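Local coordinates for protein trehalose monomycolate exporter MmpL3 (Mycobacterium tuberculosis, PDB 7NVH) that exports trehalose monomycolate, the mycolic acid carrier used to build the mycobacterial cell envelope, probably as a proton-driven transporter of the RND superfamily, at residues Glu93-Gln104 against Asn145-Leu156. Numbering follows the deposited sequence.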
# COMPACT_ATOMS: atom_id res chain seq x y z
N GLU A 93 29.00 18.31 -25.60
CA GLU A 93 28.81 17.17 -24.72
C GLU A 93 27.38 16.66 -24.70
O GLU A 93 27.17 15.47 -24.46
CB GLU A 93 29.24 17.53 -23.29
CG GLU A 93 29.41 16.34 -22.37
CD GLU A 93 30.08 16.70 -21.07
OE1 GLU A 93 30.36 17.90 -20.86
OE2 GLU A 93 30.34 15.79 -20.26
N LEU A 94 26.38 17.52 -24.93
CA LEU A 94 25.01 17.05 -25.07
C LEU A 94 24.80 16.35 -26.41
O LEU A 94 24.08 15.35 -26.50
CB LEU A 94 24.03 18.21 -24.90
CG LEU A 94 23.60 18.48 -23.46
CD1 LEU A 94 23.09 19.90 -23.31
CD2 LEU A 94 22.54 17.48 -23.04
N ASN A 95 25.38 16.91 -27.47
CA ASN A 95 25.73 16.12 -28.63
C ASN A 95 26.86 15.18 -28.24
O ASN A 95 27.74 15.55 -27.46
CB ASN A 95 26.15 17.02 -29.79
CG ASN A 95 24.99 17.82 -30.35
OD1 ASN A 95 23.97 17.25 -30.73
ND2 ASN A 95 25.15 19.13 -30.41
N ARG A 96 26.84 13.96 -28.78
CA ARG A 96 27.62 12.79 -28.36
C ARG A 96 27.03 12.17 -27.11
O ARG A 96 27.55 11.14 -26.65
CB ARG A 96 29.11 13.06 -28.11
CG ARG A 96 29.82 13.88 -29.16
CD ARG A 96 31.25 14.31 -28.77
NE ARG A 96 32.20 13.22 -28.51
CZ ARG A 96 32.29 12.52 -27.39
NH1 ARG A 96 31.52 12.80 -26.34
NH2 ARG A 96 33.19 11.55 -27.29
N PHE A 97 25.99 12.75 -26.52
CA PHE A 97 25.13 12.03 -25.60
C PHE A 97 23.80 11.68 -26.24
O PHE A 97 23.24 10.62 -25.97
CB PHE A 97 24.88 12.84 -24.33
CG PHE A 97 23.93 12.18 -23.37
CD1 PHE A 97 24.37 11.18 -22.52
CD2 PHE A 97 22.60 12.54 -23.33
CE1 PHE A 97 23.51 10.57 -21.65
CE2 PHE A 97 21.73 11.93 -22.46
CZ PHE A 97 22.19 10.94 -21.61
N GLN A 98 23.29 12.58 -27.08
CA GLN A 98 22.12 12.24 -27.89
C GLN A 98 22.43 11.12 -28.87
O GLN A 98 21.63 10.20 -29.04
CB GLN A 98 21.62 13.48 -28.63
CG GLN A 98 20.74 13.15 -29.82
CD GLN A 98 20.02 14.36 -30.37
OE1 GLN A 98 18.82 14.31 -30.64
NE2 GLN A 98 20.75 15.45 -30.55
N GLN A 99 23.60 11.18 -29.51
CA GLN A 99 23.95 10.23 -30.56
C GLN A 99 24.64 8.97 -30.04
O GLN A 99 24.75 8.00 -30.79
CB GLN A 99 24.85 10.90 -31.59
CG GLN A 99 26.32 10.89 -31.23
CD GLN A 99 27.19 11.54 -32.28
OE1 GLN A 99 26.69 12.05 -33.28
NE2 GLN A 99 28.50 11.54 -32.05
N ASP A 100 25.10 8.96 -28.79
CA ASP A 100 25.63 7.75 -28.19
C ASP A 100 24.59 7.00 -27.38
O ASP A 100 24.90 5.95 -26.81
CB ASP A 100 26.84 8.06 -27.31
CG ASP A 100 28.12 8.21 -28.12
OD1 ASP A 100 28.24 7.55 -29.17
OD2 ASP A 100 29.01 8.98 -27.70
N HIS A 101 23.36 7.52 -27.31
CA HIS A 101 22.22 6.79 -26.79
C HIS A 101 21.03 7.01 -27.71
O HIS A 101 20.01 7.59 -27.32
CB HIS A 101 21.90 7.22 -25.36
CG HIS A 101 23.00 6.97 -24.39
ND1 HIS A 101 22.96 5.95 -23.46
CD2 HIS A 101 24.19 7.59 -24.20
CE1 HIS A 101 24.06 5.96 -22.74
NE2 HIS A 101 24.83 6.95 -23.17
N PRO A 102 21.12 6.55 -28.96
CA PRO A 102 20.05 6.86 -29.93
C PRO A 102 18.76 6.12 -29.66
O PRO A 102 17.71 6.55 -30.15
CB PRO A 102 20.66 6.44 -31.28
CG PRO A 102 22.07 5.98 -30.98
CD PRO A 102 22.11 5.63 -29.53
N ASP A 103 18.80 5.04 -28.89
CA ASP A 103 17.61 4.25 -28.61
C ASP A 103 16.82 4.76 -27.42
O ASP A 103 15.72 4.26 -27.16
CB ASP A 103 18.00 2.79 -28.37
CG ASP A 103 18.38 2.07 -29.65
OD1 ASP A 103 18.09 2.60 -30.74
OD2 ASP A 103 18.97 0.97 -29.56
N GLN A 104 17.34 5.75 -26.69
CA GLN A 104 16.65 6.29 -25.53
C GLN A 104 16.42 7.79 -25.59
O GLN A 104 15.42 8.26 -25.05
CB GLN A 104 17.44 5.97 -24.25
CG GLN A 104 17.35 4.52 -23.81
CD GLN A 104 18.50 3.69 -24.33
OE1 GLN A 104 19.49 4.22 -24.83
NE2 GLN A 104 18.38 2.38 -24.21
N ASN A 145 13.97 3.39 -20.15
CA ASN A 145 14.91 4.11 -21.01
C ASN A 145 15.71 5.12 -20.22
O ASN A 145 16.91 5.30 -20.45
CB ASN A 145 14.15 4.79 -22.15
CG ASN A 145 13.89 3.86 -23.31
OD1 ASN A 145 14.30 2.70 -23.29
ND2 ASN A 145 13.21 4.36 -24.33
N TYR A 146 15.06 5.82 -19.28
CA TYR A 146 15.79 6.76 -18.44
C TYR A 146 16.77 6.04 -17.53
O TYR A 146 17.87 6.55 -17.28
CB TYR A 146 14.83 7.59 -17.60
CG TYR A 146 15.57 8.35 -16.52
CD1 TYR A 146 16.41 9.40 -16.84
CD2 TYR A 146 15.44 8.00 -15.19
CE1 TYR A 146 17.10 10.08 -15.86
CE2 TYR A 146 16.12 8.68 -14.21
CZ TYR A 146 16.94 9.72 -14.55
OH TYR A 146 17.63 10.41 -13.57
N LYS A 147 16.38 4.90 -16.98
CA LYS A 147 17.29 4.14 -16.12
C LYS A 147 18.50 3.65 -16.89
O LYS A 147 19.59 3.53 -16.33
CB LYS A 147 16.55 2.97 -15.48
CG LYS A 147 15.78 3.33 -14.23
CD LYS A 147 15.11 2.11 -13.63
CE LYS A 147 13.82 2.48 -12.92
NZ LYS A 147 13.67 1.76 -11.63
N ALA A 148 18.33 3.37 -18.18
CA ALA A 148 19.44 2.91 -19.00
C ALA A 148 20.47 4.00 -19.29
O ALA A 148 21.58 3.67 -19.72
CB ALA A 148 18.93 2.33 -20.32
N ILE A 149 20.14 5.27 -19.07
CA ILE A 149 21.04 6.37 -19.37
C ILE A 149 21.36 7.23 -18.16
O ILE A 149 22.23 8.11 -18.27
CB ILE A 149 20.50 7.26 -20.51
CG1 ILE A 149 19.29 8.05 -20.02
CG2 ILE A 149 20.13 6.42 -21.71
CD1 ILE A 149 18.88 9.15 -20.96
N ALA A 150 20.69 7.03 -17.03
CA ALA A 150 20.90 7.91 -15.88
C ALA A 150 22.34 7.91 -15.37
O ALA A 150 22.88 9.00 -15.12
CB ALA A 150 19.92 7.53 -14.76
N PRO A 151 23.01 6.76 -15.17
CA PRO A 151 24.41 6.83 -14.70
C PRO A 151 25.33 7.60 -15.63
O PRO A 151 26.26 8.25 -15.16
CB PRO A 151 24.81 5.35 -14.60
CG PRO A 151 23.82 4.62 -15.42
CD PRO A 151 22.55 5.37 -15.25
N ASP A 152 25.10 7.53 -16.94
CA ASP A 152 25.93 8.26 -17.89
C ASP A 152 25.45 9.68 -18.12
O ASP A 152 26.19 10.50 -18.67
CB ASP A 152 25.98 7.51 -19.22
CG ASP A 152 27.23 7.84 -20.03
OD1 ASP A 152 28.05 8.65 -19.56
OD2 ASP A 152 27.39 7.27 -21.13
N LEU A 153 24.22 10.00 -17.71
CA LEU A 153 23.70 11.35 -17.87
C LEU A 153 24.26 12.29 -16.82
O LEU A 153 24.52 13.46 -17.10
CB LEU A 153 22.17 11.33 -17.80
CG LEU A 153 21.44 12.67 -17.81
CD1 LEU A 153 21.77 13.44 -19.07
CD2 LEU A 153 19.95 12.45 -17.69
N GLN A 154 24.47 11.79 -15.59
CA GLN A 154 24.95 12.63 -14.50
C GLN A 154 26.39 13.08 -14.70
O GLN A 154 26.81 14.06 -14.09
CB GLN A 154 24.81 11.88 -13.18
CG GLN A 154 24.94 12.76 -11.95
CD GLN A 154 23.61 13.21 -11.41
OE1 GLN A 154 22.71 12.39 -11.18
NE2 GLN A 154 23.46 14.51 -11.20
N ARG A 155 27.14 12.39 -15.56
CA ARG A 155 28.54 12.74 -15.79
C ARG A 155 28.72 13.96 -16.69
O ARG A 155 29.86 14.39 -16.88
CB ARG A 155 29.29 11.55 -16.39
CG ARG A 155 29.54 10.42 -15.41
CD ARG A 155 30.52 9.41 -15.98
NE ARG A 155 29.85 8.23 -16.50
CZ ARG A 155 29.32 7.27 -15.75
NH1 ARG A 155 29.39 7.34 -14.43
NH2 ARG A 155 28.73 6.22 -16.32
N LEU A 156 27.64 14.50 -17.25
CA LEU A 156 27.75 15.69 -18.08
C LEU A 156 28.27 16.86 -17.25
O LEU A 156 27.96 16.99 -16.06
CB LEU A 156 26.40 16.04 -18.69
CG LEU A 156 25.77 15.04 -19.66
CD1 LEU A 156 24.47 15.59 -20.21
CD2 LEU A 156 26.72 14.69 -20.78
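Phe97 brings ring atom CZ against the 145-156 segment, meeting Leu153 CD1 at 3.6 Å and Ile149 CD1 at 3.8 Å; both aliphatic side chains cross the phenyl group at roughly a right angle. CG anti to the backbone N (chi1 177°) places the ring against this pair. Next to it, Ile149 sends its other branch to the histidine, CG2 lying 3.4 Å from His101 ND1, and the same methyl touches Gln104 CB. The other ring nitrogen, NE2, donates to Asp152 OD2 over 3.3 Å, nearly in the ring plane but from above the carboxylate plane. Both segments belong to the first of the two periplasmic alpha/beta subdomains expected of an RND-type permease, joining the end of helix 84-94 and the loop after it to helices 139-147 and 150-153. At one end Leu156 CD2 packs 3.5 Å from Glu93 CG, while CD1 of Leu156 reaches Leu94 CD2. At the other, Gln104 CG lies beside the amide of Asn145 (CG to CG 3.6 Å), the two amide planes perpendicular. Arg155 NE, 3.6 Å from Asp152 OD1, forms a salt bridge that probably helps orient the carboxylate; Asn145 ND2 is held by Lys135 O, and Leu153 touches Leu163 of strand 162-164.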